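Local coordinates for transcriptional regulator, IclR family (Alicyclobacillus acidocaldarius subsp. acidocaldarius, PDB 5TJJ), which probably binds DNA through a helix-turn-helix domain and acts as a transcription factor of the IclR family, at residues A[82-85]-A[86-90]; A[156-159]-A[160-164]; A[239-242]-A[243-247]. All blocks are in the same frame, centred on the assembly; numbering follows the deposited sequence.

Contact 1: A[82-85]-A[86-90]; sequences DLND and VYAHA
Asp85 is the N-cap of helix 86-101, gripping Ala88 just beyond the break at Asn84 that ends helix 73-83. Val86 begins the new helix with its side chain turned from residues 82-85, and it packs on Ile74 of the second subunit. Tyr87 sits beside the cap as well: its CB lies 4.0 Å from Asp85 OD1, while its phenol leads away and makes a weak hydrogen bond to Lys109. Ala88 supplies the capping donor. Its N meets Asp85 OD1 at 3.3 Å in an almost straight bond, with an N-H...O angle of 174°. The carboxylate gets there because CG of Asp85 stands between the backbone N and the carbonyl carbon (chi1 75°), which folds the short side chain over the first turn. A negative group at this end of the helix would probably be favoured by the helix dipole. The methyl of Ala88 lies close by, 3.7 Å from the same OD1. One residue on, His89 N donates to Asp85 O at 3.1 Å, the first backbone bond of the turn. The His89 imidazole, with CG beside its own N (chi1 -73°), reaches back to the linker, and it packs on Pro71 of the second subunit. Asn84 O lies at the ring's edge, near its plane, 3.2 Å from His89 CD2, and Asn84 CB lies 3.3 Å from His89 NE2.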
loop_
_atom_site.group_PDB
_atom_site.type_symbol
_atom_site.label_atom_id
_atom_site.label_comp_id
_atom_site.label_asym_id
_atom_site.label_seq_id
_atom_site.Cartn_x
_atom_site.Cartn_y
_atom_site.Cartn_z
ATOM N N ASP A 82 -0.578 6.722 3.339
ATOM C CA ASP A 82 -0.240 8.069 3.833
ATOM C C ASP A 82 -1.472 8.744 4.489
ATOM O O ASP A 82 -1.346 9.393 5.498
ATOM C CB ASP A 82 0.363 8.886 2.679
ATOM C CG ASP A 82 0.733 10.256 3.078
ATOM O OD1 ASP A 82 1.838 10.452 3.630
ATOM O OD2 ASP A 82 -0.083 11.155 2.824
ATOM N N LEU A 83 -2.660 8.523 3.942
ATOM C CA LEU A 83 -3.899 9.012 4.527
ATOM C C LEU A 83 -4.268 8.283 5.829
ATOM O O LEU A 83 -4.505 8.911 6.846
ATOM C CB LEU A 83 -5.044 8.856 3.518
ATOM C CG LEU A 83 -6.354 9.549 3.939
ATOM C CD1 LEU A 83 -6.218 11.068 3.938
ATOM C CD2 LEU A 83 -7.491 9.094 3.041
ATOM N N ASN A 84 -4.333 6.956 5.747
ATOM C CA ASN A 84 -4.603 6.078 6.870
ATOM C C ASN A 84 -3.812 4.798 6.691
ATOM O O ASN A 84 -4.087 4.025 5.772
ATOM C CB ASN A 84 -6.092 5.707 6.928
ATOM C CG ASN A 84 -6.964 6.838 7.452
ATOM O OD1 ASN A 84 -6.683 7.441 8.477
ATOM N ND2 ASN A 84 -8.037 7.112 6.742
ATOM N N ASP A 85 -2.861 4.540 7.580
ATOM C CA ASP A 85 -2.055 3.352 7.427
ATOM C C ASP A 85 -2.790 2.149 8.041
ATOM O O ASP A 85 -3.932 2.287 8.508
ATOM C CB ASP A 85 -0.610 3.590 7.890
ATOM C CG ASP A 85 -0.442 3.643 9.388
ATOM O OD1 ASP A 85 -1.426 3.704 10.149
ATOM O OD2 ASP A 85 0.740 3.608 9.803
ATOM N N VAL A 86 -2.181 0.968 7.974
ATOM C CA VAL A 86 -2.847 -0.268 8.413
ATOM C C VAL A 86 -3.274 -0.189 9.881
ATOM O O VAL A 86 -4.378 -0.588 10.231
ATOM C CB VAL A 86 -1.954 -1.504 8.154
ATOM C CG1 VAL A 86 -2.499 -2.750 8.832
ATOM C CG2 VAL A 86 -1.838 -1.733 6.655
ATOM N N TYR A 87 -2.425 0.382 10.720
ATOM C CA TYR A 87 -2.693 0.444 12.154
ATOM C C TYR A 87 -3.940 1.335 12.381
ATOM O O TYR A 87 -4.844 0.933 13.089
ATOM C CB TYR A 87 -1.446 0.904 12.953
ATOM C CG TYR A 87 -0.254 -0.096 12.964
ATOM C CD1 TYR A 87 0.083 -0.899 11.843
ATOM C CD2 TYR A 87 0.569 -0.214 14.081
ATOM C CE1 TYR A 87 1.171 -1.775 11.863
ATOM C CE2 TYR A 87 1.652 -1.093 14.101
ATOM C CZ TYR A 87 1.943 -1.868 12.995
ATOM O OH TYR A 87 3.015 -2.733 13.019
ATOM N N ALA A 88 -4.006 2.492 11.718
ATOM C CA ALA A 88 -5.222 3.357 11.706
ATOM C C ALA A 88 -6.507 2.627 11.299
ATOM O O ALA A 88 -7.541 2.755 11.962
ATOM C CB ALA A 88 -5.016 4.571 10.799
ATOM N N HIS A 89 -6.436 1.863 10.205
ATOM C CA HIS A 89 -7.567 1.031 9.763
ATOM C C HIS A 89 -7.903 -0.053 10.749
ATOM O O HIS A 89 -9.086 -0.390 10.920
ATOM C CB HIS A 89 -7.298 0.406 8.406
ATOM C CG HIS A 89 -7.383 1.389 7.286
ATOM N ND1 HIS A 89 -8.584 1.872 6.821
ATOM C CD2 HIS A 89 -6.420 2.002 6.554
ATOM C CE1 HIS A 89 -8.363 2.734 5.853
ATOM N NE2 HIS A 89 -7.060 2.823 5.663
ATOM N N ALA A 90 -6.868 -0.623 11.355
ATOM C CA ALA A 90 -7.039 -1.630 12.388
ATOM C C ALA A 90 -7.791 -1.023 13.562
ATOM O O ALA A 90 -8.742 -1.633 14.048
ATOM C CB ALA A 90 -5.703 -2.220 12.835
#

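Contact 2: A[156-159]-A[160-164]; sequences ESTW and RRVLR
Arg160 folds its long side chain back over the preceding turn of helix 156-164, so that its guanidinium lies across the backbone of Glu156 and Ser157. The bend at chi3 (-75°) makes this possible: the chain runs out extended as far as CD and then turns. Glu156 O sits under the centre of one guanidinium face, 3.8 Å from its plane, and Arg160 NH2 comes within 3.6 Å of Glu156 CB. The contact is thus one of flat group on backbone and aliphatic carbon. Glu156 OE2 remains 4.5 Å from Arg160 NH2, beyond a salt bridge, although the opposite charges should still attract weakly. Glu156 O itself accepts from Arg160 N at 3.0 Å.

Trp159 accepts at its carbonyl oxygen the N-H of Leu163, whose CD1 also approaches Trp159 O to 3.4 Å. The indole receives Glu156 CG over one face, near the rim, and its NE1 is satisfied by Leu151 O. Thr158 lies alongside Arg161, both pointing the same way; with OG1 beside the backbone N (chi1 -56°), the methyl lies opposite that N, next to the carbonyl carbon, and Thr158 CG2 comes to 4.0 Å from Arg161 NH2. That guanidinium forms salt bridges with Asp114 and Glu165. Thr158 O takes Val162 N in a nearly straight bond of 2.9 Å.

Within the C-terminal region, this amphipathic helix turns Trp159 and Leu163 onto helix 178-191, where Leu185, Val182 and Tyr181 receive them, while Arg161 reaches Asp114, just ahead of strand 115-122.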
loop_
_atom_site.group_PDB
_atom_site.type_symbol
_atom_site.label_atom_id
_atom_site.label_comp_id
_atom_site.label_asym_id
_atom_site.label_seq_id
_atom_site.Cartn_x
_atom_site.Cartn_y
_atom_site.Cartn_z
ATOM N N GLU A 156 7.352 -24.954 17.959
ATOM C CA GLU A 156 7.275 -25.609 19.254
ATOM C C GLU A 156 8.526 -25.419 20.088
ATOM O O GLU A 156 8.416 -25.442 21.318
ATOM C CB GLU A 156 6.974 -27.105 19.124
ATOM C CG GLU A 156 5.472 -27.398 19.036
ATOM C CD GLU A 156 5.110 -28.520 18.078
ATOM O OE1 GLU A 156 4.229 -28.283 17.220
ATOM O OE2 GLU A 156 5.708 -29.621 18.180
ATOM N N SER A 157 9.690 -25.221 19.453
ATOM C CA SER A 157 10.947 -24.941 20.207
ATOM C C SER A 157 10.834 -23.670 21.069
ATOM O O SER A 157 11.377 -23.625 22.141
ATOM C CB SER A 157 12.189 -24.900 19.294
ATOM O OG SER A 157 12.058 -23.874 18.337
ATOM N N THR A 158 10.092 -22.670 20.606
ATOM C CA THR A 158 9.806 -21.480 21.392
ATOM C C THR A 158 8.876 -21.813 22.566
ATOM O O THR A 158 9.065 -21.303 23.671
ATOM C CB THR A 158 9.156 -20.399 20.504
ATOM O OG1 THR A 158 10.007 -20.132 19.383
ATOM C CG2 THR A 158 8.919 -19.090 21.287
ATOM N N TRP A 159 7.879 -22.668 22.336
ATOM C CA TRP A 159 6.982 -23.039 23.419
ATOM C C TRP A 159 7.812 -23.626 24.547
ATOM O O TRP A 159 7.636 -23.265 25.701
ATOM C CB TRP A 159 5.956 -24.122 23.052
ATOM C CG TRP A 159 5.043 -23.868 21.991
ATOM C CD1 TRP A 159 4.893 -22.718 21.276
ATOM C CD2 TRP A 159 4.057 -24.782 21.509
ATOM N NE1 TRP A 159 3.877 -22.859 20.353
ATOM C CE2 TRP A 159 3.335 -24.114 20.478
ATOM C CE3 TRP A 159 3.717 -26.101 21.834
ATOM C CZ2 TRP A 159 2.282 -24.719 19.782
ATOM C CZ3 TRP A 159 2.691 -26.718 21.126
ATOM C CH2 TRP A 159 1.970 -26.016 20.115
ATOM N N ARG A 160 8.689 -24.553 24.193
ATOM C CA ARG A 160 9.519 -25.227 25.166
ATOM C C ARG A 160 10.477 -24.276 25.870
ATOM O O ARG A 160 10.656 -24.409 27.092
ATOM C CB ARG A 160 10.261 -26.404 24.549
ATOM C CG ARG A 160 9.356 -27.578 24.235
ATOM C CD ARG A 160 10.147 -28.827 23.904
ATOM N NE ARG A 160 10.722 -28.725 22.574
ATOM C CZ ARG A 160 10.079 -28.951 21.416
ATOM N NH1 ARG A 160 10.749 -28.827 20.264
ATOM N NH2 ARG A 160 8.775 -29.300 21.391
ATOM N N ARG A 161 11.050 -23.313 25.140
ATOM C CA ARG A 161 11.916 -22.317 25.765
ATOM C C ARG A 161 11.137 -21.498 26.791
ATOM O O ARG A 161 11.567 -21.356 27.935
ATOM C CB ARG A 161 12.592 -21.370 24.740
ATOM C CG ARG A 161 13.558 -20.362 25.385
ATOM C CD ARG A 161 14.189 -19.390 24.405
ATOM N NE ARG A 161 13.191 -18.614 23.648
ATOM C CZ ARG A 161 12.434 -17.628 24.148
ATOM N NH1 ARG A 161 12.493 -17.289 25.438
ATOM N NH2 ARG A 161 11.582 -17.009 23.355
ATOM N N VAL A 162 9.997 -20.960 26.379
ATOM C CA VAL A 162 9.190 -20.099 27.257
ATOM C C VAL A 162 8.700 -20.858 28.508
ATOM O O VAL A 162 8.757 -20.322 29.634
ATOM C CB VAL A 162 8.029 -19.470 26.480
ATOM C CG1 VAL A 162 7.069 -18.760 27.417
ATOM C CG2 VAL A 162 8.568 -18.485 25.436
ATOM N N LEU A 163 8.285 -22.108 28.306
ATOM C CA LEU A 163 7.895 -22.981 29.402
ATOM C C LEU A 163 9.017 -23.343 30.369
ATOM O O LEU A 163 8.819 -23.234 31.571
ATOM C CB LEU A 163 7.167 -24.246 28.905
ATOM C CG LEU A 163 5.622 -24.120 28.913
ATOM C CD1 LEU A 163 5.075 -23.083 27.943
ATOM C CD2 LEU A 163 4.984 -25.461 28.598
ATOM N N ARG A 164 10.169 -23.774 29.867
ATOM C CA ARG A 164 11.326 -24.017 30.724
ATOM C C ARG A 164 11.691 -22.788 31.590
ATOM O O ARG A 164 12.126 -22.949 32.721
ATOM C CB ARG A 164 12.564 -24.389 29.904
ATOM C CG ARG A 164 12.599 -25.749 29.199
ATOM C CD ARG A 164 12.587 -26.967 30.132
ATOM N NE ARG A 164 11.213 -27.342 30.473
ATOM C CZ ARG A 164 10.339 -27.920 29.641
ATOM N NH1 ARG A 164 10.682 -28.245 28.377
ATOM N NH2 ARG A 164 9.103 -28.163 30.075
#

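Contact 3: A[239-242]-A[243-247]; sequences AVKA and LKESA
Leu243 and Ala239 meet one turn apart in helix 233-253, where backbone hydrogen bonds run in regular i to i+4 steps. Leu243 N bonds to Ala239 O at 2.8 Å, and Ser246 N to Ala242 O at 3.0 Å; Lys244 and Glu245 repeat the pattern with Val240 and Lys241. On the buried side, Ser246 OG is hydrogen-bonded to Glu93 OE2 of helix 86-101.

Apolar contacts follow one side of the helix. Leu243 carries its CG beside the backbone N (chi1 -69°), which lays CD1 back to 3.3 Å from Ala239 O and sends the branched end into the core against Val207, Val209, Leu222 and Cys224. Cut back to an alanine here, the side chain would probably open a gap against these strand residues and cost Val97 of helix 86-101 a packing partner. Next to it, Val240 and Lys244 run side by side, CG1 of Val240 4.2 Å from CD of Lys244, and Lys244 NZ ends in a hydrogen bond to Lys191 O.

The charged pair lies on the exposed side. Lys241 crosses Glu245 at a slant, its CE 3.4 Å from Glu245 OE2, while NZ stays 4.6 Å from that oxygen; any attraction is therefore likely to be modest.

Helix 233-253 thus lies between helix 86-101 and strands 204-212 and 218-227, packing on the antiparallel sheet of the GAF-like IclR C-terminal domain.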
loop_
_atom_site.group_PDB
_atom_site.type_symbol
_atom_site.label_atom_id
_atom_site.label_comp_id
_atom_site.label_asym_id
_atom_site.label_seq_id
_atom_site.Cartn_x
_atom_site.Cartn_y
_atom_site.Cartn_z
ATOM N N ALA A 239 -18.248 -12.395 20.359
ATOM C CA ALA A 239 -17.003 -11.660 20.276
ATOM C C ALA A 239 -15.949 -12.388 19.422
ATOM O O ALA A 239 -15.182 -11.775 18.677
ATOM C CB ALA A 239 -16.498 -11.408 21.675
ATOM N N VAL A 240 -15.921 -13.705 19.532
ATOM C CA VAL A 240 -15.076 -14.550 18.700
ATOM C C VAL A 240 -15.407 -14.310 17.236
ATOM O O VAL A 240 -14.512 -14.119 16.426
ATOM C CB VAL A 240 -15.252 -16.050 19.057
ATOM C CG1 VAL A 240 -14.601 -16.972 18.012
ATOM C CG2 VAL A 240 -14.656 -16.304 20.427
ATOM N N LYS A 241 -16.695 -14.292 16.922
ATOM C CA LYS A 241 -17.153 -14.119 15.550
ATOM C C LYS A 241 -16.814 -12.707 15.016
ATOM O O LYS A 241 -16.372 -12.576 13.885
ATOM C CB LYS A 241 -18.643 -14.464 15.443
ATOM C CG LYS A 241 -19.131 -14.771 14.027
ATOM C CD LYS A 241 -20.649 -14.979 13.967
ATOM C CE LYS A 241 -21.257 -14.324 12.739
ATOM N NZ LYS A 241 -22.737 -14.478 12.757
ATOM N N ALA A 242 -16.932 -11.677 15.851
ATOM C CA ALA A 242 -16.595 -10.301 15.447
ATOM C C ALA A 242 -15.057 -10.111 15.311
ATOM O O ALA A 242 -14.583 -9.627 14.296
ATOM C CB ALA A 242 -17.201 -9.300 16.427
ATOM N N LEU A 243 -14.299 -10.537 16.313
ATOM C CA LEU A 243 -12.841 -10.555 16.242
ATOM C C LEU A 243 -12.280 -11.301 15.035
ATOM O O LEU A 243 -11.340 -10.815 14.412
ATOM C CB LEU A 243 -12.238 -11.161 17.525
ATOM C CG LEU A 243 -12.430 -10.246 18.738
ATOM C CD1 LEU A 243 -12.210 -11.044 20.001
ATOM C CD2 LEU A 243 -11.522 -9.012 18.659
ATOM N N LYS A 244 -12.831 -12.466 14.709
ATOM C CA LYS A 244 -12.408 -13.186 13.492
ATOM C C LYS A 244 -12.734 -12.485 12.188
ATOM O O LYS A 244 -11.900 -12.498 11.294
ATOM C CB LYS A 244 -12.971 -14.603 13.440
ATOM C CG LYS A 244 -12.158 -15.570 14.258
ATOM C CD LYS A 244 -12.822 -16.935 14.262
ATOM C CE LYS A 244 -11.855 -18.019 14.725
ATOM N NZ LYS A 244 -12.422 -19.352 14.387
ATOM N N GLU A 245 -13.927 -11.892 12.066
ATOM C CA GLU A 245 -14.246 -11.093 10.881
ATOM C C GLU A 245 -13.264 -9.921 10.726
ATOM O O GLU A 245 -12.752 -9.679 9.630
ATOM C CB GLU A 245 -15.689 -10.598 10.900
ATOM C CG GLU A 245 -16.689 -11.718 10.647
ATOM C CD GLU A 245 -18.147 -11.326 10.909
ATOM O OE1 GLU A 245 -18.487 -10.130 10.740
ATOM O OE2 GLU A 245 -18.959 -12.225 11.274
ATOM N N SER A 246 -12.964 -9.246 11.838
ATOM C CA SER A 246 -12.010 -8.166 11.834
ATOM C C SER A 246 -10.592 -8.637 11.591
ATOM O O SER A 246 -9.864 -7.983 10.881
ATOM C CB SER A 246 -12.076 -7.363 13.128
ATOM O OG SER A 246 -13.277 -6.627 13.146
ATOM N N ALA A 247 -10.192 -9.754 12.180
ATOM C CA ALA A 247 -8.797 -10.205 12.060
ATOM C C ALA A 247 -8.481 -10.707 10.630
ATOM O O ALA A 247 -7.385 -10.499 10.117
ATOM C CB ALA A 247 -8.481 -11.263 13.102
#

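In the fold
All three contacts are local and belong to the IclR C-terminal domain, yet they occupy different depths. Contact 1 is a surface contact that packs against the second subunit, whereas contacts 2 and 3 are partly buried and touch no other chain. Contacts 1 and 3 share a neighbour: contact 1 opens helix 86-101, against which contact 3 packs, and their nearest atoms are about 7 Å apart. Contact 2 stands alone, on the opposite side of the chain's centre from contact 1, with centres about 34 Å apart. The chemistry follows: a carboxylate cap at a helix start, a guanidinium laid on backbone at the periphery, and aliphatic packing on the central sheet.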